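Local coordinates for protein putative N-acetylneuraminate lyase ([Ruminococcus] gnavus ATCC 29149, PDB 6RB7) that belongs to the dihydrodipicolinate synthetase family of (beta/alpha)8-barrel enzymes and assembles from four chains, at residues 272-275 against 276-279; 212-215 against 216-220; 203-206 against 207-211. All coordinates share one frame; numbering follows the deposited sequence.

Contact 1 of 3, residues 272-275 against 276-279; sequences ACNE and IIYK
The Tyr278 ring lies back over the helical turn that precedes it, and one of its faces is occupied by the carbonyl oxygen of Asn274. Asn274 O stands 3.1 Å above the ring plane, displaced toward the rim on the CG and CD2 side, while CA of Glu275 approaches the ring obliquely. CG of Tyr278 is anti to its carbonyl carbon (chi1 -54°), which directs the ring back along the helix toward residue 274. There the Asn274 side chain runs beside it in the same direction, amide and ring planes 60° apart, and CB of Asn274 comes within 3.8 Å of Tyr278 CZ. The two polar ends share an acceptor: Tyr278 OH and Asn274 ND2 both bond to Gln208 OE1 of the second subunit. Asn274 ND2 also reaches the Glu226 carbonyl and OD1 bonds to Gln270, so the amide is fixed at both ends. Beneath the ring, Asn274 O accepts the helical bond from Tyr278 N at 2.8 Å. Ile277 lays CG1 3.3 Å from Cys273 O, the carbonyl one turn earlier. The paired side chains thus present OH and ND2 together to the second subunit. Elsewhere on helix 263-281, Cys273 and Ile277 face helix 248-259, Ile276 meets Met327 and Ile328 of helix 317-335, and Lys279 forms a salt bridge with Glu323 of that same helix.

Contact 2 of 3, residues 212-215 against 216-220; sequences QAAG and AEYII
Ala214 and Tyr218 meet in a local contact around the turn that ends helix 204-214 and leads into strand 219-222, at the surface of the chain. The methyl carbon Ala214 CB lies 3.6 Å from Tyr218 CD1 and nearly as close to CG, so the alanine packs against the root of the ring and not its hydroxyl end. Tyr218 CG is anti to its carbonyl carbon (chi1 -65°), and this rotation brings CD1 against Ala214, 3.4 Å from its O, which approaches the ring obliquely. Gly215 leaves the helix with positive phi (82°) and begins a type I beta turn through Tyr218. The closing bond, from Tyr218 N to Gly215 O, is weak at 3.4 Å, and the same Gly215 O lies at the ring edge, near its plane. This is the helix-to-strand link of a beta-alpha-beta unit, strand 194-199, helix 204-214 and strand 219-222, in the family's barrel. A water reinforces the reversal: it donates to Ala214 O at 2.8 Å and accepts from Glu217 N at 3.0 Å, joining the Ala214 carbonyl to the turn. Lys211 NZ, one helical turn back, bonds to the carbonyls of both Gly215 and Tyr218. The Tyr218 ring also makes a cation-pi contact with Arg33, whose backbone N bonds to Glu217 OE2.

Contact 3 of 3, residues 203-206 against 207-211; sequences PVQD and IQMFK
Residues 205-211 follow the early part of the helix that Pro203 and Val204 lead into, and the two segments are joined by successive i to i+4 bonds: Gln208 N to Val204 O at 3.1 Å, then Met209 N to Gln205 O and Phe210 N to Asp206 O, both at 2.9 Å. Where the helix starts, Asp206 N bonds to Pro203 O at 3.0 Å. On one flank, Met209 folds back over the preceding turn. Its CG is anti to the carbonyl carbon, and a bend at chi3 (-59°) brings CE 3.4 Å from Asp206 OD1. The extended Gln205 chain passes obliquely across this thioether, and its NE2 makes a weak hydrogen bond of 3.7 Å to Met209 SD. The Met209 chain thus lies against both Gln205 and Asp206. Asp206 is anchored through its other oxygen, OD2, which bonds to Ser201 ahead of the helix. The Phe210 ring also turns back, its CD2 reaching within 3.1 Å of Asp206 O, and meets Phe185 of helix 182-188 edge-to-face. Met209 packs on Tyr278 of the second subunit. With Ile207 and Phe210 set against strands 194-199 and 219-222, this is the helix of a beta-alpha-beta crossover in the (beta/alpha)8 barrel, one side on the strands and another on a neighbouring subunit.

All three are local contacts, yet their chemistry follows their place in the fold. Contacts 3 and 2 follow one another along helix 204-214 and out of its C-terminal end, touch each other, and have centres about 10 Å apart; contact 1 is on another helix, its centre about 24 Å from that of contact 3. Contacts 1 and 3 are partly buried and rest on regular helical bonds, whereas contact 2 is a surface turn in which a weak bond, a water and alanine-on-ring packing replace them. Ile220 of contact 2 packs on Phe210 and Lys211. Residues 272-279 of one chain face residues of helix 204-214 of the second subunit, including Gln212 of contact 2.

Contact 1 of 3, residues 272-275 against 276-279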
loop_
_atom_site.group_PDB
_atom_site.type_symbol
_atom_site.label_atom_id
_atom_site.label_comp_id
_atom_site.label_asym_id
_atom_site.label_seq_id
_atom_site.Cartn_x
_atom_site.Cartn_y
_atom_site.Cartn_z
ATOM N N ALA A 272 10.874 24.243 -14.309
ATOM C CA ALA A 272 12.349 24.225 -14.399
ATOM C C ALA A 272 12.936 23.562 -13.153
ATOM O O ALA A 272 13.852 22.740 -13.317
ATOM C CB ALA A 272 12.868 25.624 -14.546
ATOM N N CYS A 273 12.428 23.907 -11.975
ATOM C CA CYS A 273 12.881 23.268 -10.720
ATOM C C CYS A 273 12.644 21.770 -10.819
ATOM O O CYS A 273 13.530 20.977 -10.455
ATOM C CB CYS A 273 12.192 23.816 -9.479
ATOM S SG CYS A 273 12.717 25.519 -9.131
ATOM N N ASN A 274 11.449 21.351 -11.234
ATOM C CA ASN A 274 11.110 19.919 -11.242
ATOM C C ASN A 274 12.039 19.182 -12.217
ATOM O O ASN A 274 12.519 18.062 -11.844
ATOM C CB ASN A 274 9.635 19.674 -11.530
ATOM C CG ASN A 274 8.752 20.127 -10.388
ATOM O OD1 ASN A 274 9.233 20.786 -9.454
ATOM N ND2 ASN A 274 7.470 19.761 -10.413
ATOM N N GLU A 275 12.308 19.755 -13.393
ATOM C CA GLU A 275 13.228 19.118 -14.367
ATOM C C GLU A 275 14.598 18.897 -13.715
ATOM O O GLU A 275 15.219 17.832 -13.936
ATOM C CB GLU A 275 13.294 20.021 -15.598
ATOM C CG GLU A 275 14.082 19.471 -16.752
ATOM C CD GLU A 275 14.191 20.431 -17.934
ATOM O OE1 GLU A 275 14.385 21.699 -17.738
ATOM O OE2 GLU A 275 14.085 19.928 -19.074
ATOM N N ILE A 276 15.072 19.886 -12.966
ATOM C CA ILE A 276 16.364 19.772 -12.254
ATOM C C ILE A 276 16.266 18.646 -11.229
ATOM O O ILE A 276 17.188 17.835 -11.112
ATOM C CB ILE A 276 16.771 21.134 -11.646
ATOM C CG1 ILE A 276 17.122 22.114 -12.760
ATOM C CG2 ILE A 276 17.883 20.992 -10.623
ATOM C CD1 ILE A 276 17.013 23.543 -12.384
ATOM N N ILE A 277 15.194 18.594 -10.423
ATOM C CA ILE A 277 15.058 17.525 -9.422
ATOM C C ILE A 277 15.114 16.166 -10.111
ATOM O O ILE A 277 15.821 15.261 -9.618
ATOM C CB ILE A 277 13.762 17.701 -8.608
ATOM C CG1 ILE A 277 13.812 19.003 -7.799
ATOM C CG2 ILE A 277 13.524 16.482 -7.737
ATOM C CD1 ILE A 277 12.514 19.337 -7.140
ATOM N N TYR A 278 14.382 16.001 -11.216
ATOM C CA TYR A 278 14.334 14.688 -11.880
ATOM C C TYR A 278 15.745 14.336 -12.384
ATOM O O TYR A 278 16.176 13.155 -12.212
ATOM C CB TYR A 278 13.293 14.648 -12.978
ATOM C CG TYR A 278 11.902 15.061 -12.538
ATOM C CD1 TYR A 278 11.441 14.826 -11.249
ATOM C CD2 TYR A 278 11.080 15.758 -13.392
ATOM C CE1 TYR A 278 10.192 15.255 -10.853
ATOM C CE2 TYR A 278 9.805 16.155 -13.018
ATOM C CZ TYR A 278 9.363 15.912 -11.749
ATOM O OH TYR A 278 8.140 16.350 -11.325
ATOM N N LYS A 279 16.472 15.318 -12.886
ATOM C CA LYS A 279 17.866 15.066 -13.330
ATOM C C LYS A 279 18.735 14.650 -12.128
ATOM O O LYS A 279 19.473 13.660 -12.218
ATOM C CB LYS A 279 18.421 16.313 -14.012
ATOM C CG LYS A 279 19.861 16.155 -14.527
ATOM C CD LYS A 279 20.023 15.121 -15.583
ATOM C CE LYS A 279 19.232 15.396 -16.830
ATOM N NZ LYS A 279 19.682 14.473 -17.914
#

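Contact 2 of 3, residues 212-215 against 216-220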
loop_
_atom_site.group_PDB
_atom_site.type_symbol
_atom_site.label_atom_id
_atom_site.label_comp_id
_atom_site.label_asym_id
_atom_site.label_seq_id
_atom_site.Cartn_x
_atom_site.Cartn_y
_atom_site.Cartn_z
ATOM N N GLN A 212 -7.550 24.077 7.264
ATOM C CA GLN A 212 -8.981 24.335 7.555
ATOM C C GLN A 212 -9.288 23.984 9.003
ATOM O O GLN A 212 -10.002 24.746 9.671
ATOM C CB GLN A 212 -9.861 23.591 6.560
ATOM C CG GLN A 212 -11.345 23.897 6.728
ATOM C CD GLN A 212 -12.082 23.508 5.456
ATOM O OE1 GLN A 212 -12.039 22.338 5.034
ATOM N NE2 GLN A 212 -12.804 24.472 4.879
ATOM N N ALA A 213 -8.783 22.863 9.505
ATOM C CA ALA A 213 -9.047 22.440 10.884
ATOM C C ALA A 213 -8.402 23.439 11.861
ATOM O O ALA A 213 -9.023 23.726 12.898
ATOM C CB ALA A 213 -8.471 21.052 11.105
ATOM N N ALA A 214 -7.190 23.876 11.599
ATOM C CA ALA A 214 -6.358 24.610 12.580
ATOM C C ALA A 214 -6.670 26.111 12.550
ATOM O O ALA A 214 -6.700 26.734 13.660
ATOM C CB ALA A 214 -4.908 24.345 12.318
ATOM N N GLY A 215 -6.850 26.695 11.374
ATOM C CA GLY A 215 -7.113 28.136 11.228
ATOM C C GLY A 215 -5.862 28.992 11.269
ATOM O O GLY A 215 -4.759 28.544 10.970
ATOM N N ALA A 216 -6.044 30.293 11.487
ATOM C CA ALA A 216 -5.013 31.300 11.207
ATOM C C ALA A 216 -3.833 31.280 12.195
ATOM O O ALA A 216 -2.817 31.861 11.857
ATOM C CB ALA A 216 -5.647 32.677 11.213
ATOM N N GLU A 217 -3.992 30.691 13.369
ATOM C CA GLU A 217 -2.916 30.676 14.390
ATOM C C GLU A 217 -1.970 29.507 14.168
ATOM O O GLU A 217 -1.073 29.352 15.004
ATOM C CB GLU A 217 -3.491 30.602 15.788
ATOM C CG GLU A 217 -4.241 31.873 16.109
ATOM C CD GLU A 217 -4.385 32.055 17.594
ATOM O OE1 GLU A 217 -5.080 31.224 18.207
ATOM O OE2 GLU A 217 -3.787 32.977 18.119
ATOM N N TYR A 218 -2.056 28.805 13.033
ATOM C CA TYR A 218 -1.157 27.691 12.715
ATOM C C TYR A 218 -0.651 27.878 11.309
ATOM O O TYR A 218 -1.268 28.594 10.506
ATOM C CB TYR A 218 -1.895 26.348 12.862
ATOM C CG TYR A 218 -2.326 26.056 14.263
ATOM C CD1 TYR A 218 -3.482 26.618 14.791
ATOM C CD2 TYR A 218 -1.591 25.206 15.061
ATOM C CE1 TYR A 218 -3.874 26.350 16.084
ATOM C CE2 TYR A 218 -1.984 24.912 16.356
ATOM C CZ TYR A 218 -3.126 25.489 16.870
ATOM O OH TYR A 218 -3.507 25.242 18.157
ATOM N N ILE A 219 0.522 27.324 11.056
ATOM C CA ILE A 219 1.154 27.361 9.726
ATOM C C ILE A 219 1.375 25.936 9.243
ATOM O O ILE A 219 1.808 25.053 10.007
ATOM C CB ILE A 219 2.463 28.173 9.714
ATOM C CG1 ILE A 219 3.013 28.274 8.303
ATOM C CG2 ILE A 219 3.499 27.611 10.675
ATOM C CD1 ILE A 219 4.083 29.323 8.147
ATOM N N ILE A 220 1.056 25.727 7.968
ATOM C CA ILE A 220 1.407 24.478 7.269
ATOM C C ILE A 220 2.563 24.782 6.316
ATOM O O ILE A 220 2.505 25.795 5.582
ATOM C CB ILE A 220 0.222 23.847 6.521
ATOM C CG1 ILE A 220 -1.055 23.858 7.367
ATOM C CG2 ILE A 220 0.627 22.466 6.055
ATOM C CD1 ILE A 220 -0.945 23.154 8.709
HETATM O O HOH W 1 -6.431 29.380 14.516
#

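Contact 3 of 3, residues 203-206 against 207-211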
loop_
_atom_site.group_PDB
_atom_site.type_symbol
_atom_site.label_atom_id
_atom_site.label_comp_id
_atom_site.label_asym_id
_atom_site.label_seq_id
_atom_site.Cartn_x
_atom_site.Cartn_y
_atom_site.Cartn_z
ATOM N N PRO A 203 -0.741 14.224 -1.054
ATOM C CA PRO A 203 -1.960 14.962 -1.359
ATOM C C PRO A 203 -1.902 16.402 -0.842
ATOM O O PRO A 203 -1.707 16.629 0.347
ATOM C CB PRO A 203 -3.078 14.173 -0.681
ATOM C CG PRO A 203 -2.489 12.782 -0.470
ATOM C CD PRO A 203 -1.007 13.043 -0.210
ATOM N N VAL A 204 -2.112 17.394 -1.714
ATOM C CA VAL A 204 -2.278 18.796 -1.227
ATOM C C VAL A 204 -3.586 18.888 -0.460
ATOM O O VAL A 204 -3.717 19.790 0.339
ATOM C CB VAL A 204 -2.183 19.824 -2.355
ATOM C CG1 VAL A 204 -0.782 19.806 -2.967
ATOM C CG2 VAL A 204 -3.246 19.622 -3.400
ATOM N N GLN A 205 -4.512 17.937 -0.628
ATOM C CA GLN A 205 -5.721 17.887 0.208
ATOM C C GLN A 205 -5.280 17.865 1.669
ATOM O O GLN A 205 -6.026 18.402 2.504
ATOM C CB GLN A 205 -6.600 16.698 -0.164
ATOM C CG GLN A 205 -7.891 16.697 0.612
ATOM C CD GLN A 205 -8.803 15.569 0.174
ATOM O OE1 GLN A 205 -8.692 15.065 -0.956
ATOM N NE2 GLN A 205 -9.806 15.304 0.980
ATOM N N ASP A 206 -4.190 17.176 2.023
ATOM C CA ASP A 206 -3.795 17.075 3.444
ATOM C C ASP A 206 -3.434 18.468 3.967
ATOM O O ASP A 206 -3.815 18.798 5.122
ATOM C CB ASP A 206 -2.629 16.106 3.623
ATOM C CG ASP A 206 -3.013 14.648 3.433
ATOM O OD1 ASP A 206 -4.249 14.360 3.411
ATOM O OD2 ASP A 206 -2.093 13.778 3.398
ATOM N N ILE A 207 -2.750 19.283 3.164
ATOM C CA ILE A 207 -2.448 20.686 3.525
ATOM C C ILE A 207 -3.757 21.433 3.794
ATOM O O ILE A 207 -3.915 22.081 4.835
ATOM C CB ILE A 207 -1.583 21.346 2.446
ATOM C CG1 ILE A 207 -0.205 20.707 2.438
ATOM C CG2 ILE A 207 -1.524 22.848 2.672
ATOM C CD1 ILE A 207 0.676 21.150 1.286
ATOM N N GLN A 208 -4.695 21.338 2.852
ATOM C CA GLN A 208 -5.992 22.025 2.961
ATOM C C GLN A 208 -6.719 21.601 4.219
ATOM O O GLN A 208 -7.296 22.447 4.924
ATOM C CB GLN A 208 -6.798 21.717 1.684
ATOM C CG GLN A 208 -8.084 22.506 1.593
ATOM C CD GLN A 208 -9.237 21.943 2.379
ATOM O OE1 GLN A 208 -9.461 20.714 2.454
ATOM N NE2 GLN A 208 -10.038 22.853 2.933
ATOM N N MET A 209 -6.750 20.301 4.527
ATOM C CA MET A 209 -7.537 19.805 5.681
ATOM C C MET A 209 -6.853 20.271 6.971
ATOM O O MET A 209 -7.580 20.644 7.922
ATOM C CB MET A 209 -7.698 18.292 5.625
ATOM C CG MET A 209 -8.631 17.914 4.482
ATOM S SD MET A 209 -9.012 16.157 4.450
ATOM C CE MET A 209 -7.394 15.421 4.296
ATOM N N PHE A 210 -5.542 20.181 7.050
ATOM C CA PHE A 210 -4.830 20.605 8.286
ATOM C C PHE A 210 -5.091 22.113 8.498
ATOM O O PHE A 210 -5.359 22.554 9.632
ATOM C CB PHE A 210 -3.341 20.322 8.214
ATOM C CG PHE A 210 -2.920 18.886 8.271
ATOM C CD1 PHE A 210 -3.557 17.976 9.092
ATOM C CD2 PHE A 210 -1.861 18.447 7.504
ATOM C CE1 PHE A 210 -3.142 16.657 9.129
ATOM C CE2 PHE A 210 -1.419 17.139 7.592
ATOM C CZ PHE A 210 -2.095 16.239 8.338
ATOM N N LYS A 211 -4.983 22.910 7.447
ATOM C CA LYS A 211 -5.130 24.390 7.530
ATOM C C LYS A 211 -6.577 24.724 7.893
ATOM O O LYS A 211 -6.821 25.588 8.731
ATOM C CB LYS A 211 -4.623 25.078 6.263
ATOM C CG LYS A 211 -4.719 26.604 6.319
ATOM C CD LYS A 211 -3.931 27.205 7.495
ATOM C CE LYS A 211 -3.847 28.710 7.399
ATOM N NZ LYS A 211 -3.234 29.281 8.612
#